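Local coordinates for protein lipoxygenase (Cyanothece sp., PDB 5EK8) that acts as a 9R-lipoxygenase, a non-heme iron enzyme that probably inserts both atoms of molecular oxygen into polyunsaturated fatty acids, at residues D280-H291 with I311-H322; G411-L419 with Y586-G594. One frame throughout, in Å; residues are numbered along the deposited sequence.

In the fold
The two contacts lie on the same side of the chain's centre, with their own centres about 12 Å apart. Along the chain, contact 1 closes before contact 2 opens. Contact 1 lies where strand 291-300 begins and strand 303-313 ends, with the loops that lead in and out. Contact 2 is a buried meeting of the short helix 412-415 and the turn after it with a long irregular segment. D285 from contact 1 and the carbonyls of V414, G417 and L419 from contact 2 bind the same sodium ion. G594 N also donates to D289 OD2. The sodium ion thus ties the loop before strand 291-300 to the segment 411-419, whose F413 side chain lies about 7 Å from the iron.

Contact 1 of 2, residues D280-H291 with I311-H322; sequences DNYEKDTEHDLH and IQSRYPDSLAPH. With NA (sodium ion), chain C.
I311 brings CG2 to ND1 of the H291 ring, 3.8 Å away. S313 pairs with H291, antiparallel and non-hydrogen-bonded, at the open end of the hairpin of strands 291-300 and 303-313. R314 N donates to L290 O. The R314 chain bends at chi2 (-91°) and chi3 (-89°) and lies alongside L290, whose CD1 lies over one guanidinium face, toward its rim. R314 NH2 makes a straight in-plane bond to Y282 O (2.8 Å, 166°), and NE holds S318 O of its own segment. This fixes the group flat. P316 O accepts from K284 NZ at 3.2 Å. The K284 ammonium also donates to D285 O and H288 O. With an alanine here, these three carbonyls would probably lose their shared donor. L319 O accepts from K284 N (2.9 Å), and the L319 side chain crosses that of K284 at about a right angle. P321 CG rests 3.7 Å from Y282 C. H322 N makes a weak bond to D280 O, and one face of its ring lies over that oxygen, while CE1 meets N281 OD1 at 3.4 Å. Helix 337-377 packs on I311 and H291 through I345, helix 421-432 on Y282. I311 also bonds to E329 of strand 329-331.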
# COMPACT_ATOMS: atom_id res chain seq x y z
N ASP A 280 11.39 -20.38 11.89
CA ASP A 280 12.16 -21.54 11.43
C ASP A 280 12.29 -21.58 9.90
O ASP A 280 13.24 -22.16 9.36
CB ASP A 280 11.53 -22.84 11.92
CG ASP A 280 11.55 -22.96 13.43
OD1 ASP A 280 10.70 -23.69 13.98
OD2 ASP A 280 12.41 -22.31 14.06
N ASN A 281 11.35 -20.93 9.22
CA ASN A 281 11.30 -20.90 7.76
C ASN A 281 12.26 -19.91 7.09
O ASN A 281 12.42 -19.93 5.87
CB ASN A 281 9.87 -20.57 7.32
CG ASN A 281 9.30 -21.59 6.38
OD1 ASN A 281 9.65 -22.77 6.43
ND2 ASN A 281 8.41 -21.15 5.50
N TYR A 282 12.88 -19.04 7.88
CA TYR A 282 13.55 -17.87 7.31
C TYR A 282 15.03 -17.75 7.66
O TYR A 282 15.49 -18.23 8.69
CB TYR A 282 12.81 -16.61 7.75
CG TYR A 282 11.32 -16.76 7.56
CD1 TYR A 282 10.76 -16.78 6.29
CD2 TYR A 282 10.47 -16.91 8.65
CE1 TYR A 282 9.40 -16.93 6.10
CE2 TYR A 282 9.10 -17.05 8.48
CZ TYR A 282 8.57 -17.07 7.20
OH TYR A 282 7.22 -17.22 7.01
N GLU A 283 15.76 -17.09 6.76
CA GLU A 283 17.19 -16.89 6.93
C GLU A 283 17.49 -15.70 7.85
O GLU A 283 17.12 -14.57 7.55
CB GLU A 283 17.86 -16.69 5.57
CG GLU A 283 19.37 -16.74 5.61
CD GLU A 283 20.00 -16.36 4.29
OE1 GLU A 283 19.27 -15.87 3.40
OE2 GLU A 283 21.22 -16.53 4.14
N LYS A 284 18.17 -15.98 8.96
CA LYS A 284 18.60 -14.94 9.89
C LYS A 284 19.82 -14.23 9.32
O LYS A 284 20.66 -14.87 8.70
CB LYS A 284 18.92 -15.54 11.26
CG LYS A 284 19.14 -14.51 12.35
CD LYS A 284 19.30 -15.15 13.72
CE LYS A 284 20.64 -15.84 13.86
NZ LYS A 284 21.78 -14.91 13.67
N ASP A 285 19.91 -12.92 9.54
CA ASP A 285 21.13 -12.19 9.18
C ASP A 285 22.17 -12.45 10.25
O ASP A 285 21.89 -13.11 11.25
CB ASP A 285 20.87 -10.68 8.98
CG ASP A 285 20.45 -9.95 10.26
OD1 ASP A 285 19.37 -9.32 10.25
OD2 ASP A 285 21.20 -9.96 11.26
N THR A 286 23.38 -11.94 10.05
CA THR A 286 24.47 -12.23 10.97
C THR A 286 24.47 -11.35 12.22
O THR A 286 25.07 -11.71 13.24
CB THR A 286 25.83 -12.08 10.28
OG1 THR A 286 25.97 -10.74 9.78
CG2 THR A 286 25.94 -13.06 9.12
N GLU A 287 23.82 -10.19 12.16
CA GLU A 287 23.88 -9.23 13.26
C GLU A 287 22.87 -9.51 14.37
O GLU A 287 23.23 -9.57 15.55
CB GLU A 287 23.67 -7.80 12.73
CG GLU A 287 24.65 -7.36 11.65
CD GLU A 287 24.13 -7.62 10.24
OE1 GLU A 287 22.96 -7.26 9.96
OE2 GLU A 287 24.88 -8.17 9.42
N HIS A 288 21.60 -9.67 14.00
CA HIS A 288 20.53 -9.72 14.99
C HIS A 288 20.19 -11.13 15.45
O HIS A 288 20.55 -12.12 14.81
CB HIS A 288 19.26 -9.07 14.42
CG HIS A 288 19.51 -7.75 13.76
ND1 HIS A 288 19.56 -7.60 12.39
CD2 HIS A 288 19.73 -6.52 14.28
CE1 HIS A 288 19.79 -6.33 12.10
NE2 HIS A 288 19.90 -5.65 13.23
N ASP A 289 19.49 -11.21 16.58
CA ASP A 289 18.98 -12.47 17.09
C ASP A 289 17.62 -12.77 16.48
O ASP A 289 16.96 -11.89 15.94
CB ASP A 289 18.88 -12.43 18.62
CG ASP A 289 20.23 -12.29 19.29
OD1 ASP A 289 21.26 -12.58 18.65
OD2 ASP A 289 20.26 -11.89 20.47
N LEU A 290 17.20 -14.04 16.58
CA LEU A 290 15.88 -14.46 16.13
C LEU A 290 15.18 -15.24 17.23
O LEU A 290 15.77 -16.15 17.82
CB LEU A 290 15.97 -15.32 14.87
CG LEU A 290 15.37 -14.79 13.58
CD1 LEU A 290 15.29 -15.91 12.55
CD2 LEU A 290 14.00 -14.19 13.82
N HIS A 291 13.92 -14.90 17.51
CA HIS A 291 13.20 -15.57 18.58
C HIS A 291 11.85 -16.13 18.15
O HIS A 291 10.95 -15.39 17.74
CB HIS A 291 13.00 -14.61 19.76
CG HIS A 291 14.27 -13.97 20.23
ND1 HIS A 291 15.19 -14.62 21.02
CD2 HIS A 291 14.77 -12.72 20.02
CE1 HIS A 291 16.20 -13.82 21.28
NE2 HIS A 291 15.97 -12.66 20.68
N ILE A 311 10.04 -18.42 24.86
CA ILE A 311 11.02 -17.91 23.91
C ILE A 311 12.01 -19.00 23.53
O ILE A 311 12.69 -19.58 24.38
CB ILE A 311 11.79 -16.70 24.47
CG1 ILE A 311 10.83 -15.54 24.78
CG2 ILE A 311 12.85 -16.25 23.48
CD1 ILE A 311 11.52 -14.33 25.40
N GLN A 312 12.10 -19.29 22.24
CA GLN A 312 13.07 -20.26 21.76
C GLN A 312 13.94 -19.62 20.68
O GLN A 312 13.46 -19.30 19.60
CB GLN A 312 12.37 -21.51 21.23
CG GLN A 312 13.31 -22.65 20.96
CD GLN A 312 12.60 -23.91 20.56
OE1 GLN A 312 13.05 -25.00 20.90
NE2 GLN A 312 11.48 -23.78 19.85
N SER A 313 15.22 -19.44 20.98
CA SER A 313 16.07 -18.60 20.14
C SER A 313 17.04 -19.38 19.26
O SER A 313 17.52 -20.46 19.63
CB SER A 313 16.85 -17.61 21.01
OG SER A 313 15.97 -16.84 21.81
N ARG A 314 17.32 -18.82 18.09
CA ARG A 314 18.40 -19.29 17.24
C ARG A 314 19.73 -19.05 17.91
O ARG A 314 19.91 -18.04 18.60
CB ARG A 314 18.36 -18.58 15.89
CG ARG A 314 17.03 -18.70 15.17
CD ARG A 314 17.02 -19.91 14.24
NE ARG A 314 17.52 -19.57 12.92
CZ ARG A 314 16.74 -19.35 11.87
NH1 ARG A 314 15.42 -19.45 11.98
NH2 ARG A 314 17.29 -19.03 10.70
N TYR A 315 20.68 -19.96 17.73
CA TYR A 315 22.07 -19.67 18.06
C TYR A 315 22.50 -18.55 17.12
O TYR A 315 21.90 -18.37 16.06
CB TYR A 315 22.96 -20.90 17.90
CG TYR A 315 22.69 -22.00 18.90
CD1 TYR A 315 23.38 -22.07 20.10
CD2 TYR A 315 21.73 -22.98 18.64
CE1 TYR A 315 23.13 -23.08 21.02
CE2 TYR A 315 21.47 -23.99 19.55
CZ TYR A 315 22.17 -24.03 20.74
OH TYR A 315 21.92 -25.03 21.65
N PRO A 316 23.53 -17.78 17.51
CA PRO A 316 24.03 -16.77 16.57
C PRO A 316 24.46 -17.41 15.25
O PRO A 316 24.30 -16.80 14.19
CB PRO A 316 25.23 -16.17 17.32
CG PRO A 316 24.92 -16.39 18.75
CD PRO A 316 24.19 -17.69 18.83
N ASP A 317 24.98 -18.63 15.33
CA ASP A 317 25.34 -19.44 14.17
C ASP A 317 24.17 -19.79 13.25
O ASP A 317 24.30 -19.78 12.03
CB ASP A 317 26.00 -20.75 14.62
CG ASP A 317 27.50 -20.62 14.76
OD1 ASP A 317 28.10 -21.46 15.47
OD2 ASP A 317 28.08 -19.70 14.14
N SER A 318 23.03 -20.12 13.85
CA SER A 318 21.88 -20.63 13.11
C SER A 318 21.29 -19.64 12.10
O SER A 318 20.24 -19.03 12.34
CB SER A 318 20.80 -21.08 14.11
OG SER A 318 21.27 -22.17 14.89
N LEU A 319 21.95 -19.51 10.96
CA LEU A 319 21.54 -18.56 9.93
C LEU A 319 20.45 -19.13 9.04
O LEU A 319 19.36 -18.57 8.94
CB LEU A 319 22.74 -18.16 9.07
CG LEU A 319 23.93 -17.55 9.81
CD1 LEU A 319 24.99 -17.11 8.81
CD2 LEU A 319 23.46 -16.38 10.68
N ALA A 320 20.76 -20.25 8.39
CA ALA A 320 19.85 -20.88 7.43
C ALA A 320 18.54 -21.32 8.08
O ALA A 320 18.52 -21.62 9.28
CB ALA A 320 20.54 -22.07 6.78
N PRO A 321 17.45 -21.35 7.30
CA PRO A 321 16.18 -21.87 7.82
C PRO A 321 16.33 -23.27 8.38
O PRO A 321 17.08 -24.08 7.83
CB PRO A 321 15.27 -21.87 6.58
CG PRO A 321 15.83 -20.81 5.71
CD PRO A 321 17.32 -20.82 5.93
N HIS A 322 15.64 -23.54 9.49
CA HIS A 322 15.61 -24.85 10.15
C HIS A 322 16.96 -25.24 10.76
O HIS A 322 17.21 -26.41 11.04
CB HIS A 322 15.14 -25.93 9.17
CG HIS A 322 13.98 -25.49 8.33
ND1 HIS A 322 12.73 -25.26 8.87
CD2 HIS A 322 13.89 -25.20 7.02
CE1 HIS A 322 11.91 -24.86 7.91
NE2 HIS A 322 12.59 -24.82 6.77
NA NA C . 18.86 -7.73 8.33

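Contact 2 of 2, residues G411-L419 with Y586-G594; sequences GLFVTNGPL and YNSLALRNG. With NA (sodium ion), chain C.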
# COMPACT_ATOMS: atom_id res chain seq x y z
N GLY A 411 17.28 -0.97 2.67
CA GLY A 411 15.92 -0.77 3.15
C GLY A 411 15.76 -1.02 4.63
O GLY A 411 16.40 -1.92 5.19
N LEU A 412 14.90 -0.25 5.28
CA LEU A 412 14.75 -0.32 6.74
C LEU A 412 14.30 -1.69 7.24
O LEU A 412 14.86 -2.20 8.20
CB LEU A 412 13.76 0.73 7.23
CG LEU A 412 13.86 0.98 8.74
CD1 LEU A 412 14.96 1.99 9.06
CD2 LEU A 412 12.53 1.45 9.30
N PHE A 413 13.29 -2.27 6.61
CA PHE A 413 12.73 -3.54 7.09
C PHE A 413 13.73 -4.69 6.95
O PHE A 413 13.75 -5.60 7.77
CB PHE A 413 11.43 -3.87 6.34
CG PHE A 413 10.33 -2.87 6.56
CD1 PHE A 413 10.37 -1.99 7.62
CD2 PHE A 413 9.25 -2.82 5.69
CE1 PHE A 413 9.36 -1.07 7.82
CE2 PHE A 413 8.23 -1.90 5.88
CZ PHE A 413 8.28 -1.03 6.95
N VAL A 414 14.56 -4.63 5.91
CA VAL A 414 15.61 -5.62 5.73
C VAL A 414 16.76 -5.39 6.71
O VAL A 414 17.08 -6.26 7.52
CB VAL A 414 16.17 -5.59 4.29
CG1 VAL A 414 17.36 -6.52 4.16
CG2 VAL A 414 15.07 -5.94 3.29
N THR A 415 17.37 -4.21 6.62
CA THR A 415 18.50 -3.81 7.45
C THR A 415 18.24 -3.99 8.95
O THR A 415 19.00 -4.66 9.64
CB THR A 415 18.89 -2.33 7.19
OG1 THR A 415 19.48 -2.21 5.89
CG2 THR A 415 19.88 -1.84 8.24
N ASN A 416 17.16 -3.37 9.43
CA ASN A 416 16.84 -3.38 10.85
C ASN A 416 16.13 -4.66 11.28
O ASN A 416 16.13 -4.99 12.47
CB ASN A 416 15.96 -2.16 11.20
CG ASN A 416 16.75 -0.86 11.28
OD1 ASN A 416 17.93 -0.81 10.97
ND2 ASN A 416 16.08 0.20 11.69
N GLY A 417 15.53 -5.36 10.33
CA GLY A 417 14.91 -6.65 10.59
C GLY A 417 15.94 -7.74 10.78
O GLY A 417 17.06 -7.65 10.25
N PRO A 418 15.58 -8.79 11.54
CA PRO A 418 16.47 -9.90 11.89
C PRO A 418 16.75 -10.86 10.73
O PRO A 418 17.55 -11.79 10.86
CB PRO A 418 15.70 -10.62 13.00
CG PRO A 418 14.27 -10.39 12.63
CD PRO A 418 14.22 -9.00 12.06
N LEU A 419 16.08 -10.64 9.61
CA LEU A 419 16.21 -11.53 8.47
C LEU A 419 17.07 -10.92 7.37
O LEU A 419 17.31 -9.72 7.35
CB LEU A 419 14.84 -11.88 7.91
CG LEU A 419 13.91 -12.58 8.90
CD1 LEU A 419 12.61 -12.99 8.23
CD2 LEU A 419 14.61 -13.78 9.54
N TYR A 586 11.53 0.71 24.14
CA TYR A 586 10.28 -0.03 24.24
C TYR A 586 10.10 -1.02 23.09
O TYR A 586 9.48 -2.07 23.26
CB TYR A 586 9.12 0.96 24.28
CG TYR A 586 7.75 0.33 24.22
CD1 TYR A 586 7.21 -0.33 25.32
CD2 TYR A 586 6.98 0.41 23.07
CE1 TYR A 586 5.95 -0.90 25.27
CE2 TYR A 586 5.72 -0.16 23.01
CZ TYR A 586 5.21 -0.81 24.11
OH TYR A 586 3.96 -1.38 24.04
N ASN A 587 10.65 -0.67 21.94
CA ASN A 587 10.46 -1.50 20.76
C ASN A 587 11.47 -1.24 19.64
O ASN A 587 12.02 -0.16 19.53
CB ASN A 587 9.05 -1.29 20.21
CG ASN A 587 8.42 -2.59 19.74
OD1 ASN A 587 9.11 -3.59 19.56
ND2 ASN A 587 7.10 -2.58 19.55
N SER A 588 11.70 -2.27 18.84
CA SER A 588 12.54 -2.16 17.65
C SER A 588 12.22 -3.30 16.69
O SER A 588 11.41 -4.19 17.00
CB SER A 588 14.02 -2.17 18.02
OG SER A 588 14.33 -3.27 18.85
N LEU A 589 12.83 -3.29 15.51
CA LEU A 589 12.58 -4.33 14.52
C LEU A 589 13.42 -5.57 14.81
O LEU A 589 13.22 -6.61 14.18
CB LEU A 589 12.86 -3.80 13.11
CG LEU A 589 11.89 -2.73 12.63
CD1 LEU A 589 12.36 -2.10 11.32
CD2 LEU A 589 10.50 -3.31 12.46
N ALA A 590 14.34 -5.45 15.76
CA ALA A 590 15.20 -6.56 16.16
C ALA A 590 15.99 -6.24 17.43
O ALA A 590 16.04 -5.10 17.87
CB ALA A 590 16.15 -6.93 15.03
N LEU A 591 16.60 -7.27 18.01
CA LEU A 591 17.50 -7.11 19.15
C LEU A 591 18.83 -7.82 18.87
O LEU A 591 18.95 -8.57 17.90
CB LEU A 591 16.86 -7.64 20.43
CG LEU A 591 15.55 -6.98 20.89
CD1 LEU A 591 15.06 -7.60 22.18
CD2 LEU A 591 15.73 -5.48 21.06
N ARG A 592 19.82 -7.58 19.73
CA ARG A 592 21.16 -8.11 19.49
C ARG A 592 21.79 -8.75 20.72
O ARG A 592 21.31 -8.58 21.84
CB ARG A 592 22.08 -7.00 18.97
CG ARG A 592 21.57 -6.30 17.71
CD ARG A 592 22.59 -5.33 17.12
NE ARG A 592 22.83 -4.16 17.96
CZ ARG A 592 23.99 -3.92 18.57
NH1 ARG A 592 25.00 -4.77 18.44
NH2 ARG A 592 24.14 -2.83 19.32
N ASN A 593 22.87 -9.50 20.49
CA ASN A 593 23.75 -10.02 21.54
C ASN A 593 23.07 -10.74 22.69
O ASN A 593 23.51 -10.65 23.84
CB ASN A 593 24.59 -8.87 22.09
CG ASN A 593 25.50 -8.26 21.04
OD1 ASN A 593 25.52 -7.04 20.86
ND2 ASN A 593 26.25 -9.10 20.34
N GLY A 594 22.01 -11.48 22.39
CA GLY A 594 21.32 -12.28 23.39
C GLY A 594 19.93 -11.76 23.68
O GLY A 594 19.09 -12.50 24.20
NA NA C . 18.86 -7.73 8.33
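G417 and L589 bring their CA atoms to 5.1 Å, and P418 and A590 follow at 5.6 Å. The backbones come close only along this short run, and no hydrogen bond joins them. In 411-419, G411 is the N-cap residue of a short helix. G411 O accepts from T415 N, and L412 O from N416 N. The chain then continues through G417 and P418 as loop. The facing segment, 586-594, is irregular. Within it, S588 OG donates to A590 O from above the carbonyl plane.

L589 buries the largest share of the contact. Its CG lies anti to the carbonyl carbon (chi1 -68°), and chi2 (171°) extends the chain, which sends CD1 in among L412, F413 and N416. CD1 sits 3.6 Å from N416 CB. It also meets L412 CD2 at 4.1 Å, where the two leucine side chains cross at about a right angle. F413 offers the edge of its ring, with CD1 4.2 Å from L589 CD1. A590 CB lies 3.2 Å from N416 O. P418 stands beside them, its CD 3.3 Å from L589 O. The side-chain amide of N416 turns to another neighbour, as ND2 donates to E610 O. L412 and N416 also touch helix 608-623, through N613 and I617 and through Q614.

The same turn builds a sodium site. V414 O, G417 O and L419 O bind the ion, and D285 OD1 completes the four protein ligands. The F413 CB points away from 586-594, and its side chain comes about 4 Å from that of the iron ligand H359. The contact therefore packs the second shell of the non-heme iron centre of a lipoxygenase beside a carbonyl-rich sodium site.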